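Local coordinates for protein glutathione S-transferase delta (PDB 3VK9) that probably catalyses the conjugation of glutathione to electrophilic compounds, working as a homodimer of the glutathione transferase family, at residues V33-G38 with H52-L57; L62-S67 with I71-N76; Q146-G151 with Y185-S190; L161-S166 with E197-G202. All blocks are in the same frame, centred on the assembly; numbering follows the deposited sequence. Where two conformers were deposited one is given.

How the interactions relate
The four contacts follow the two-domain plan of a glutathione transferase. Interactions 1 and 2 lie in the thioredoxin-like N-terminal domain, in that order along the chain, with centres about 16 Å apart. They meet through neighbouring strands 56-59 and 62-64 of one sheet, where Leu57 and Ile64 pair. Interaction 3 sets the loop 146-151 on helix 179-191, and interaction 4 pairs helices 156-167 and 195-213; their centres are about 14 Å apart and their segments alternate along the chain. Tyr185 and Val188 of interaction 3 pack on Ile162 of interaction 4. The centres of interactions 1 and 3 are about 30 Å apart, whereas interaction 4 lies near the chain's centre, where helix 12-24 meets the helical domain.

Interaction 1: residues V33-G38 with H52-L57; sequences VDLHHG and HTVPTL
Val54 opens the cis-proline loop of the thioredoxin-like domain, preceding the cis peptide bond of Pro55, and its side chain meets Val33 and Leu35 in the loop that follows strand 29-32. Its two methyl groups divide the work. Val54 CG1 meets Val33 tip to tip, lying 3.8 Å from Val33 CG1 and 3.9 Å from Val33 CG2. Val54 CG2 instead takes Leu35 CD1, 3.7 Å away, as the leucine runs alongside the valine, pointing the other way. The split follows from the rotation of Val54: with CG1 anti to the carbonyl carbon (chi1 -70°), one branch faces each partner. Tyr45 of helix 43-48 packs on both valines, and Cys14 of helix 12-24 adds to the surroundings of Val54. The turn after Val33 is braced by His37 ND1, which bonds Asp34 OD2 at 3.0 Å. No hydrogen bond links the two segments, so the loop that in relatives borders the glutathione site meets residues 33-38 through van der Waals contact of methyl groups alone. Such contact is undirected: it sets the spacing of the two loops by the shape of the side chains and not by a fixed bond angle.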
loop_
_atom_site.group_PDB
_atom_site.type_symbol
_atom_site.label_atom_id
_atom_site.label_comp_id
_atom_site.label_asym_id
_atom_site.label_seq_id
_atom_site.Cartn_x
_atom_site.Cartn_y
_atom_site.Cartn_z
ATOM N N VAL A 33 8.836 -20.948 -5.782
ATOM C CA VAL A 33 8.588 -20.734 -7.205
ATOM C C VAL A 33 9.838 -20.329 -7.995
ATOM O O VAL A 33 10.647 -19.515 -7.548
ATOM C CB VAL A 33 7.371 -19.815 -7.552
ATOM C CG1 VAL A 33 6.490 -19.554 -6.356
ATOM C CG2 VAL A 33 7.821 -18.543 -8.237
ATOM N N ASP A 34 9.983 -20.936 -9.170
ATOM C CA ASP A 34 11.121 -20.686 -10.044
ATOM C C ASP A 34 10.930 -19.376 -10.822
ATOM O O ASP A 34 10.688 -19.390 -12.033
ATOM C CB ASP A 34 11.290 -21.875 -10.999
ATOM C CG ASP A 34 12.605 -21.840 -11.749
ATOM O OD1 ASP A 34 12.833 -22.750 -12.574
ATOM O OD2 ASP A 34 13.399 -20.900 -11.520
ATOM N N LEU A 35 11.015 -18.244 -10.123
ATOM C CA LEU A 35 10.850 -16.942 -10.769
ATOM C C LEU A 35 11.918 -16.732 -11.831
ATOM O O LEU A 35 11.650 -16.196 -12.901
ATOM C CB LEU A 35 10.941 -15.808 -9.747
ATOM C CG LEU A 35 9.760 -15.485 -8.839
ATOM C CD1 LEU A 35 10.061 -14.213 -8.062
ATOM C CD2 LEU A 35 8.473 -15.334 -9.626
ATOM N N HIS A 36 13.133 -17.168 -11.515
ATOM C CA HIS A 36 14.299 -16.988 -12.370
ATOM C C HIS A 36 14.067 -17.504 -13.785
ATOM O O HIS A 36 14.642 -16.981 -14.739
ATOM C CB HIS A 36 15.502 -17.696 -11.747
ATOM C CG HIS A 36 16.782 -17.500 -12.497
ATOM N ND1 HIS A 36 17.226 -16.260 -12.906
ATOM C CD2 HIS A 36 17.725 -18.389 -12.896
ATOM C CE1 HIS A 36 18.384 -16.393 -13.530
ATOM N NE2 HIS A 36 18.709 -17.675 -13.536
ATOM N N HIS A 37 13.231 -18.532 -13.910
ATOM C CA HIS A 37 12.908 -19.113 -15.211
ATOM C C HIS A 37 11.413 -18.975 -15.531
ATOM O O HIS A 37 10.872 -19.740 -16.307
ATOM C CB HIS A 37 13.353 -20.584 -15.290
ATOM C CG HIS A 37 14.812 -20.785 -15.030
ATOM N ND1 HIS A 37 15.298 -21.233 -13.821
ATOM C CD2 HIS A 37 15.896 -20.574 -15.816
ATOM C CE1 HIS A 37 16.616 -21.296 -13.875
ATOM N NE2 HIS A 37 17.005 -20.901 -15.075
ATOM N N GLY A 38 10.751 -18.001 -14.906
ATOM C CA GLY A 38 9.421 -17.603 -15.328
ATOM C C GLY A 38 8.300 -18.588 -15.054
ATOM O O GLY A 38 7.297 -18.599 -15.769
ATOM N N HIS A 52 1.032 -12.526 -11.383
ATOM C CA HIS A 52 2.274 -13.295 -11.439
ATOM C C HIS A 52 3.407 -12.773 -10.555
ATOM O O HIS A 52 4.529 -12.587 -11.020
ATOM C CB HIS A 52 2.759 -13.521 -12.889
ATOM C CG HIS A 52 3.006 -12.271 -13.680
ATOM N ND1 HIS A 52 4.168 -11.533 -13.573
ATOM C CD2 HIS A 52 2.276 -11.672 -14.653
ATOM C CE1 HIS A 52 4.129 -10.519 -14.415
ATOM N NE2 HIS A 52 2.988 -10.576 -15.081
ATOM N N THR A 53 3.099 -12.566 -9.277
ATOM C CA THR A 53 4.085 -12.141 -8.287
ATOM C C THR A 53 4.186 -13.161 -7.159
ATOM O O THR A 53 3.379 -14.101 -7.069
ATOM C CB THR A 53 3.675 -10.808 -7.646
ATOM O OG1 THR A 53 2.384 -10.954 -7.039
ATOM C CG2 THR A 53 3.638 -9.677 -8.698
ATOM N N VAL A 54 5.185 -12.974 -6.303
ATOM C CA VAL A 54 5.241 -13.676 -5.025
ATOM C C VAL A 54 5.286 -12.629 -3.934
ATOM O O VAL A 54 5.750 -11.516 -4.170
ATOM C CB VAL A 54 6.459 -14.592 -4.922
ATOM C CG1 VAL A 54 6.302 -15.803 -5.873
ATOM C CG2 VAL A 54 7.716 -13.829 -5.236
ATOM N N PRO A 55 4.792 -12.973 -2.734
ATOM C CA PRO A 55 4.251 -14.296 -2.412
ATOM C C PRO A 55 2.811 -14.457 -2.876
ATOM O O PRO A 55 2.116 -13.462 -3.092
ATOM C CB PRO A 55 4.271 -14.295 -0.886
ATOM C CG PRO A 55 3.964 -12.868 -0.539
ATOM C CD PRO A 55 4.706 -12.055 -1.583
ATOM N N THR A 56 2.353 -15.698 -3.002
ATOM C CA THR A 56 0.924 -15.940 -3.155
ATOM C C THR A 56 0.489 -16.960 -2.103
ATOM O O THR A 56 1.001 -18.088 -2.053
ATOM C CB THR A 56 0.552 -16.451 -4.578
ATOM O OG1 THR A 56 1.092 -15.569 -5.573
ATOM C CG2 THR A 56 -0.955 -16.546 -4.754
ATOM N N LEU A 57 -0.452 -16.547 -1.265
ATOM C CA LEU A 57 -1.001 -17.386 -0.211
ATOM C C LEU A 57 -2.253 -18.077 -0.773
ATOM O O LEU A 57 -3.121 -17.409 -1.319
ATOM C CB LEU A 57 -1.371 -16.479 0.970
ATOM C CG LEU A 57 -1.823 -17.044 2.330
ATOM C CD1 LEU A 57 -3.280 -17.465 2.352
ATOM C CD2 LEU A 57 -0.904 -18.159 2.774
#

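Interaction 2: residues L62-S67 with I71-N76; sequences LSIWES and ITYLVN
Leu62 and Ile64, on the edge strand of the sheet, pack against Tyr73 of the next helix in the beta-beta-alpha part of the thioredoxin-like fold (strands 56-59 and 62-64, helix 67-78). Leu62 CD2 stands over one face of the phenol ring, displaced toward its rim and 4.1 Å from Tyr73 CZ. Ile64 reaches the root of the same side chain, with its CD1 4.1 Å from Tyr73 CB. Tyr73 lays its ring back along the strand, a course set by a chi1 of 172° that carries CG away from its own amide nitrogen; the far end of the ring thus comes to Leu62. The hydroxyl is fixed from outside the two segments by hydrogen bonds with Asp59 and with Lys90 of the second subunit, and Ala93 of that subunit also packs on Tyr73, so this contact borders the dimer interface. Leu57 of the neighbouring strand touches both Ile64 and Tyr73. The chain passes from strand into helix at Glu66, the N-cap residue, and the first turn carries the bond from Ile71 N to Ser67 O, 3.0 Å long with an N-H...O angle of 160°. The branched side chain of Ile71 flanks that carbonyl, its CG2 methyl lying 3.4 Å from Ser67 O.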
loop_
_atom_site.group_PDB
_atom_site.type_symbol
_atom_site.label_atom_id
_atom_site.label_comp_id
_atom_site.label_asym_id
_atom_site.label_seq_id
_atom_site.Cartn_x
_atom_site.Cartn_y
_atom_site.Cartn_z
ATOM N N LEU A 62 -9.360 -19.321 -1.423
ATOM C CA LEU A 62 -8.818 -17.966 -1.402
ATOM C C LEU A 62 -7.350 -17.885 -1.824
ATOM O O LEU A 62 -6.462 -18.496 -1.222
ATOM C CB LEU A 62 -8.998 -17.313 -0.031
ATOM C CG LEU A 62 -8.561 -15.842 0.021
ATOM C CD1 LEU A 62 -9.647 -14.926 -0.545
ATOM C CD2 LEU A 62 -8.158 -15.396 1.428
ATOM N N SER A 63 -7.106 -17.093 -2.854
ATOM C CA SER A 63 -5.757 -16.757 -3.240
ATOM C C SER A 63 -5.549 -15.258 -3.006
ATOM O O SER A 63 -6.303 -14.435 -3.529
ATOM C CB SER A 63 -5.545 -17.117 -4.714
ATOM O OG SER A 63 -4.308 -16.629 -5.185
ATOM N N ILE A 64 -4.544 -14.892 -2.214
ATOM C CA ILE A 64 -4.183 -13.474 -2.080
ATOM C C ILE A 64 -2.675 -13.281 -2.127
ATOM O O ILE A 64 -1.921 -14.090 -1.579
ATOM C CB ILE A 64 -4.740 -12.847 -0.796
ATOM C CG1 ILE A 64 -4.217 -13.574 0.430
ATOM C CG2 ILE A 64 -6.268 -12.867 -0.796
ATOM C CD1 ILE A 64 -4.617 -12.897 1.709
ATOM N N TRP A 65 -2.230 -12.211 -2.777
ATOM C CA TRP A 65 -0.810 -12.075 -3.065
ATOM C C TRP A 65 -0.097 -10.792 -2.605
ATOM O O TRP A 65 1.117 -10.671 -2.761
ATOM C CB TRP A 65 -0.542 -12.330 -4.547
ATOM C CG TRP A 65 -1.321 -11.468 -5.507
ATOM C CD1 TRP A 65 -0.934 -10.262 -6.028
ATOM C CD2 TRP A 65 -2.605 -11.764 -6.088
ATOM N NE1 TRP A 65 -1.894 -9.792 -6.888
ATOM C CE2 TRP A 65 -2.928 -10.690 -6.943
ATOM C CE3 TRP A 65 -3.508 -12.822 -5.959
ATOM C CZ2 TRP A 65 -4.111 -10.645 -7.663
ATOM C CZ3 TRP A 65 -4.687 -12.778 -6.684
ATOM C CH2 TRP A 65 -4.977 -11.700 -7.528
ATOM N N GLU A 66 -0.829 -9.841 -2.049
ATOM C CA GLU A 66 -0.167 -8.685 -1.470
ATOM C C GLU A 66 0.325 -9.096 -0.082
ATOM O O GLU A 66 -0.476 -9.422 0.791
ATOM C CB GLU A 66 -1.135 -7.504 -1.403
ATOM C CG GLU A 66 -1.489 -6.949 -2.786
ATOM C CD GLU A 66 -0.329 -6.134 -3.397
ATOM O OE1 GLU A 66 0.567 -5.709 -2.633
ATOM O OE2 GLU A 66 -0.309 -5.932 -4.629
ATOM N N SER A 67 1.641 -9.091 0.104
ATOM C CA SER A 67 2.246 -9.527 1.353
ATOM C C SER A 67 1.543 -8.844 2.521
ATOM O O SER A 67 1.261 -9.466 3.535
ATOM C CB SER A 67 3.738 -9.189 1.382
ATOM O OG SER A 67 3.923 -7.799 1.188
ATOM N N ILE A 71 -0.213 -10.863 5.686
ATOM C CA ILE A 71 0.237 -10.857 7.074
ATOM C C ILE A 71 -0.880 -10.441 8.027
ATOM O O ILE A 71 -0.991 -10.978 9.127
ATOM C CB ILE A 71 1.532 -10.008 7.303
ATOM C CG1 ILE A 71 1.266 -8.519 7.060
ATOM C CG2 ILE A 71 2.674 -10.526 6.417
ATOM C CD1 ILE A 71 2.517 -7.637 7.023
ATOM N N THR A 72 -1.713 -9.494 7.619
ATOM C CA THR A 72 -2.828 -9.126 8.488
ATOM C C THR A 72 -3.878 -10.239 8.451
ATOM O O THR A 72 -4.501 -10.530 9.471
ATOM C CB THR A 72 -3.433 -7.759 8.148
ATOM O OG1 THR A 72 -3.979 -7.776 6.821
ATOM C CG2 THR A 72 -2.371 -6.638 8.259
ATOM N N TYR A 73 -4.055 -10.879 7.290
ATOM C CA TYR A 73 -4.959 -12.034 7.198
ATOM C C TYR A 73 -4.592 -13.192 8.152
ATOM O O TYR A 73 -5.464 -13.779 8.782
ATOM C CB TYR A 73 -5.008 -12.582 5.774
ATOM C CG TYR A 73 -5.778 -13.891 5.638
ATOM C CD1 TYR A 73 -7.171 -13.923 5.767
ATOM C CD2 TYR A 73 -5.121 -15.095 5.353
ATOM C CE1 TYR A 73 -7.894 -15.105 5.611
ATOM C CE2 TYR A 73 -5.851 -16.313 5.200
ATOM C CZ TYR A 73 -7.231 -16.297 5.334
ATOM O OH TYR A 73 -7.973 -17.452 5.187
ATOM N N LEU A 74 -3.305 -13.518 8.238
ATOM C CA LEU A 74 -2.820 -14.576 9.132
ATOM C C LEU A 74 -3.163 -14.316 10.597
ATOM O O LEU A 74 -3.566 -15.235 11.320
ATOM C CB LEU A 74 -1.303 -14.792 8.966
ATOM C CG LEU A 74 -0.886 -15.321 7.583
ATOM C CD1 LEU A 74 0.630 -15.405 7.465
ATOM C CD2 LEU A 74 -1.528 -16.676 7.283
ATOM N N VAL A 75 -3.003 -13.063 11.030
ATOM C CA VAL A 75 -3.378 -12.681 12.377
ATOM C C VAL A 75 -4.896 -12.706 12.564
ATOM O O VAL A 75 -5.373 -13.266 13.544
ATOM C CB VAL A 75 -2.822 -11.281 12.773
ATOM C CG1 VAL A 75 -3.215 -10.949 14.184
ATOM C CG2 VAL A 75 -1.319 -11.228 12.607
ATOM N N ASN A 76 -5.641 -12.109 11.626
ATOM C CA ASN A 76 -7.103 -12.022 11.719
ATOM C C ASN A 76 -7.715 -13.406 11.790
ATOM O O ASN A 76 -8.693 -13.633 12.507
ATOM C CB ASN A 76 -7.720 -11.269 10.518
ATOM C CG ASN A 76 -7.401 -9.773 10.519
ATOM O OD1 ASN A 76 -7.071 -9.189 11.561
ATOM N ND2 ASN A 76 -7.512 -9.140 9.336
#

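Interaction 3: residues Q146-G151 with Y185-S190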
loop_
_atom_site.group_PDB
_atom_site.type_symbol
_atom_site.label_atom_id
_atom_site.label_comp_id
_atom_site.label_asym_id
_atom_site.label_seq_id
_atom_site.Cartn_x
_atom_site.Cartn_y
_atom_site.Cartn_z
ATOM N N GLN A 146 10.492 5.649 20.530
ATOM C CA GLN A 146 9.696 4.427 20.376
ATOM C C GLN A 146 10.537 3.170 20.158
ATOM O O GLN A 146 11.461 3.161 19.345
ATOM C CB GLN A 146 8.735 4.601 19.198
ATOM C CG GLN A 146 7.812 5.787 19.382
ATOM C CD GLN A 146 6.627 5.456 20.265
ATOM O OE1 GLN A 146 6.042 4.373 20.160
ATOM N NE2 GLN A 146 6.259 6.389 21.135
ATOM N N LYS A 147 10.197 2.101 20.867
ATOM C CA LYS A 147 10.856 0.809 20.686
ATOM C C LYS A 147 10.537 0.182 19.335
ATOM O O LYS A 147 11.414 -0.362 18.667
ATOM C CB LYS A 147 10.403 -0.155 21.785
ATOM C CG LYS A 147 11.217 -1.444 21.889
ATOM C CD LYS A 147 10.619 -2.327 22.984
ATOM C CE LYS A 147 11.637 -3.204 23.691
ATOM N NZ LYS A 147 12.199 -4.253 22.818
ATOM N N TYR A 148 9.262 0.235 18.958
ATOM C CA TYR A 148 8.798 -0.356 17.711
ATOM C C TYR A 148 8.123 0.710 16.869
ATOM O O TYR A 148 7.901 1.827 17.324
ATOM C CB TYR A 148 7.831 -1.514 17.994
ATOM C CG TYR A 148 8.477 -2.714 18.657
ATOM C CD1 TYR A 148 9.324 -3.552 17.937
ATOM C CD2 TYR A 148 8.248 -3.009 20.000
ATOM C CE1 TYR A 148 9.921 -4.653 18.527
ATOM C CE2 TYR A 148 8.844 -4.125 20.613
ATOM C CZ TYR A 148 9.685 -4.940 19.861
ATOM O OH TYR A 148 10.294 -6.049 20.423
ATOM N N VAL A 149 7.779 0.357 15.640
ATOM C CA VAL A 149 7.400 1.355 14.653
ATOM C C VAL A 149 5.919 1.737 14.760
ATOM O O VAL A 149 5.501 2.787 14.274
ATOM C CB VAL A 149 7.769 0.880 13.217
ATOM C CG1 VAL A 149 6.704 -0.071 12.667
ATOM C CG2 VAL A 149 7.982 2.068 12.286
ATOM N N ALA A 150 5.125 0.892 15.404
ATOM C CA ALA A 150 3.690 1.164 15.503
ATOM C C ALA A 150 3.152 0.749 16.870
ATOM O O ALA A 150 2.283 -0.124 16.998
ATOM C CB ALA A 150 2.935 0.470 14.381
ATOM N N GLY A 151 3.684 1.383 17.898
ATOM C CA GLY A 151 3.200 1.129 19.235
ATOM C C GLY A 151 4.250 0.442 20.075
ATOM O O GLY A 151 5.378 0.232 19.625
ATOM N N TYR A 185 16.162 -1.571 14.175
ATOM C CA TYR A 185 16.671 -2.705 13.406
ATOM C C TYR A 185 17.184 -3.801 14.335
ATOM O O TYR A 185 16.778 -4.968 14.233
ATOM C CB TYR A 185 17.808 -2.229 12.501
ATOM C CG TYR A 185 18.182 -3.160 11.356
ATOM C CD1 TYR A 185 17.233 -3.551 10.401
ATOM C CD2 TYR A 185 19.504 -3.590 11.185
ATOM C CE1 TYR A 185 17.582 -4.382 9.337
ATOM C CE2 TYR A 185 19.865 -4.425 10.110
ATOM C CZ TYR A 185 18.900 -4.815 9.198
ATOM O OH TYR A 185 19.241 -5.630 8.147
ATOM N N GLU A 186 18.077 -3.420 15.246
ATOM C CA GLU A 186 18.638 -4.368 16.197
ATOM C C GLU A 186 17.580 -4.999 17.097
ATOM O O GLU A 186 17.600 -6.200 17.329
ATOM C CB GLU A 186 19.711 -3.707 17.065
ATOM C CG GLU A 186 20.312 -4.679 18.063
ATOM C CD GLU A 186 21.300 -4.035 19.003
ATOM O OE1 GLU A 186 21.275 -2.792 19.149
ATOM O OE2 GLU A 186 22.091 -4.781 19.608
ATOM N N THR A 187 16.665 -4.185 17.610
ATOM C CA THR A 187 15.609 -4.687 18.481
ATOM C C THR A 187 14.777 -5.760 17.774
ATOM O O THR A 187 14.486 -6.817 18.328
ATOM C CB THR A 187 14.638 -3.551 18.926
ATOM O OG1 THR A 187 15.356 -2.532 19.634
ATOM C CG2 THR A 187 13.527 -4.107 19.823
ATOM N N VAL A 188 14.393 -5.481 16.539
ATOM C CA VAL A 188 13.523 -6.404 15.822
ATOM C C VAL A 188 14.267 -7.704 15.497
ATOM O O VAL A 188 13.735 -8.789 15.696
ATOM C CB VAL A 188 12.891 -5.742 14.603
ATOM C CG1 VAL A 188 12.132 -6.771 13.750
ATOM C CG2 VAL A 188 11.934 -4.636 15.077
ATOM N N LYS A 189 15.520 -7.587 15.075
ATOM C CA LYS A 189 16.359 -8.758 14.831
ATOM C C LYS A 189 16.371 -9.710 16.028
ATOM O O LYS A 189 16.311 -10.932 15.867
ATOM C CB LYS A 189 17.797 -8.321 14.542
ATOM C CG LYS A 189 18.060 -7.863 13.125
ATOM C CD LYS A 189 19.370 -7.103 13.076
ATOM C CE LYS A 189 20.209 -7.457 11.863
ATOM N NZ LYS A 189 21.561 -6.830 12.025
ATOM N N SER A 190 16.452 -9.144 17.231
ATOM C CA SER A 190 16.592 -9.929 18.453
ATOM C C SER A 190 15.261 -10.303 19.091
ATOM O O SER A 190 15.229 -11.020 20.095
ATOM C CB SER A 190 17.427 -9.162 19.482
ATOM O OG SER A 190 18.481 -8.471 18.849
HETATM O O HOH W 1 13.947 -0.403 19.566
#
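Tyr148 and Val188 form the buried part of the contact between the loop 146-151 and helix 179-191. The methyl CG2 of Val188 lies at the edge of the tyrosine ring, in its plane, and is 4.0 Å from Tyr148 CE1. Thr187 CG2 approaches the same ring obliquely, 3.9 Å from Tyr148 CZ; with OG1 turned beside the backbone N (chi1 -60°), the methyl is left opposite that nitrogen and faces the loop. The hydroxyl of Tyr148 is hydrogen-bonded to Thr191 OG1, farther along the chain. With alanine in place of Tyr148, Thr191 OG1 would probably lose this partner and a gap would open beside Val188 and Thr187. The outer side is looser. Exposed Lys147 bends across Thr187 at about a right angle, bringing NZ within 3.3 Å of Thr187 CG2, an apolar neighbour that offers the ammonium no hydrogen bond. Alongside, a water donates to Lys147 O at 2.7 Å and lies 2.6 Å from Thr187 OG1, which is also hydrogen-bonded to Arg183 O; the backbone of the loop is thus joined to the helix through solvent. A loop leading into helix 156-167 and held by a tyrosine against a later helix belongs here to the all-helical C-terminal domain of the glutathione transferases.

Interaction 4: residues L161-S166 with E197-G202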
loop_
_atom_site.group_PDB
_atom_site.type_symbol
_atom_site.label_atom_id
_atom_site.label_comp_id
_atom_site.label_asym_id
_atom_site.label_seq_id
_atom_site.Cartn_x
_atom_site.Cartn_y
_atom_site.Cartn_z
ATOM N N LEU A 161 8.256 -3.901 7.469
ATOM C CA LEU A 161 9.254 -2.848 7.290
ATOM C C LEU A 161 10.680 -3.370 7.401
ATOM O O LEU A 161 11.578 -2.892 6.701
ATOM C CB LEU A 161 9.035 -1.675 8.262
ATOM C CG LEU A 161 8.098 -0.562 7.754
ATOM C CD1 LEU A 161 7.637 0.379 8.884
ATOM C CD2 LEU A 161 8.709 0.243 6.592
ATOM N N ILE A 162 10.906 -4.344 8.277
ATOM C CA ILE A 162 12.261 -4.826 8.411
ATOM C C ILE A 162 12.649 -5.662 7.205
ATOM O O ILE A 162 13.782 -5.601 6.761
ATOM C CB ILE A 162 12.570 -5.522 9.769
ATOM C CG1 ILE A 162 14.092 -5.537 9.987
ATOM C CG2 ILE A 162 12.013 -6.928 9.807
ATOM C CD1 ILE A 162 14.519 -5.714 11.418
ATOM N N ALA A 163 11.693 -6.395 6.629
ATOM C CA ALA A 163 11.985 -7.137 5.409
ATOM C C ALA A 163 12.412 -6.177 4.297
ATOM O O ALA A 163 13.348 -6.462 3.538
ATOM C CB ALA A 163 10.793 -7.978 4.969
ATOM N N SER A 164 11.734 -5.035 4.208
ATOM C CA SER A 164 12.131 -3.987 3.254
ATOM C C SER A 164 13.490 -3.359 3.605
ATOM O O SER A 164 14.437 -3.432 2.816
ATOM C CB SER A 164 11.060 -2.901 3.184
ATOM O OG SER A 164 9.837 -3.448 2.741
ATOM N N VAL A 165 13.579 -2.757 4.790
ATOM C CA VAL A 165 14.809 -2.085 5.242
ATOM C C VAL A 165 16.057 -2.958 5.173
ATOM O O VAL A 165 17.116 -2.503 4.726
ATOM C CB VAL A 165 14.697 -1.516 6.682
ATOM C CG1 VAL A 165 16.046 -0.957 7.126
ATOM C CG2 VAL A 165 13.604 -0.433 6.773
ATOM N N SER A 166 15.945 -4.211 5.608
ATOM C CA SER A 166 17.085 -5.123 5.501
ATOM C C SER A 166 17.582 -5.274 4.049
ATOM O O SER A 166 18.789 -5.320 3.801
ATOM C CB SER A 166 16.784 -6.488 6.157
ATOM O OG SER A 166 15.795 -7.235 5.450
ATOM N N GLU A 197 15.953 -17.518 10.141
ATOM C CA GLU A 197 15.438 -18.386 9.105
ATOM C C GLU A 197 14.444 -17.663 8.199
ATOM O O GLU A 197 14.486 -17.832 6.984
ATOM C CB GLU A 197 14.812 -19.652 9.703
ATOM C CG GLU A 197 13.968 -20.428 8.707
ATOM C CD GLU A 197 13.798 -21.887 9.081
ATOM O OE1 GLU A 197 12.791 -22.228 9.744
ATOM O OE2 GLU A 197 14.677 -22.695 8.703
ATOM N N ALA A 198 13.561 -16.854 8.786
ATOM C CA ALA A 198 12.508 -16.204 8.004
ATOM C C ALA A 198 13.031 -15.027 7.182
ATOM O O ALA A 198 12.554 -14.801 6.076
ATOM C CB ALA A 198 11.350 -15.750 8.910
ATOM N N ASN A 199 13.997 -14.273 7.717
ATOM C CA ASN A 199 14.519 -13.105 6.985
ATOM C C ASN A 199 15.982 -13.164 6.556
ATOM O O ASN A 199 16.311 -12.872 5.400
ATOM C CB ASN A 199 14.287 -11.790 7.759
ATOM C CG ASN A 199 14.490 -10.559 6.875
ATOM O OD1 ASN A 199 13.769 -10.366 5.902
ATOM N ND2 ASN A 199 15.483 -9.742 7.199
ATOM N N GLU A 200 16.869 -13.508 7.486
ATOM C CA GLU A 200 18.303 -13.399 7.202
ATOM C C GLU A 200 18.764 -14.355 6.107
ATOM O O GLU A 200 19.559 -13.989 5.250
ATOM C CB GLU A 200 19.158 -13.594 8.473
ATOM C CG GLU A 200 20.595 -13.112 8.291
ATOM C CD GLU A 200 20.709 -11.589 8.105
ATOM O OE1 GLU A 200 19.896 -10.825 8.685
ATOM O OE2 GLU A 200 21.630 -11.161 7.381
ATOM N N LYS A 201 18.277 -15.587 6.157
ATOM C CA LYS A 201 18.587 -16.574 5.135
ATOM C C LYS A 201 18.216 -16.028 3.750
ATOM O O LYS A 201 19.062 -15.934 2.868
ATOM C CB LYS A 201 17.841 -17.877 5.423
ATOM C CG LYS A 201 18.181 -18.998 4.451
ATOM C CD LYS A 201 17.507 -20.302 4.849
ATOM C CE LYS A 201 17.819 -21.402 3.836
ATOM N NZ LYS A 201 17.177 -22.696 4.195
ATOM N N GLY A 202 16.956 -15.652 3.569
ATOM C CA GLY A 202 16.523 -15.050 2.316
ATOM C C GLY A 202 17.283 -13.784 1.921
ATOM O O GLY A 202 17.609 -13.591 0.750
#
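The amide of Asn199 is the flat group that meets Ser166 and Ala163, and it works chiefly through its edges. At the nitrogen edge, Ser166 OG lies only 2° out of the amide plane and accepts from Asn199 ND2 at 3.1 Å, with a nearly straight N-H...O angle of 173°. At the oxygen end, Ala163 stands to one side of the plane, its CA 3.7 Å from Asn199 OD1. That oxygen has its stronger partner in Arg15, which also bonds Ala163 O and so ties helices 156-167 and 195-213 to helix 12-24. The serine is held by its own helix: a chi1 of 68° swings Ser166 OG back to donate to Ile162 O at 2.9 Å, a carbonyl that also receives Ser166 N at 2.8 Å. Having donated there, OG acts as acceptor toward Asn199 ND2, with a further weak bond from Arg15. Replacing Ser166 by alanine is likely to leave Asn199 ND2 with only the weak bond to Tyr195 among the partners described, the amide held mainly at its oxygen. The axes of the two short segments run almost parallel and approach to 10.6 Å. This buried polar junction joins the two domains of the glutathione transferase fold.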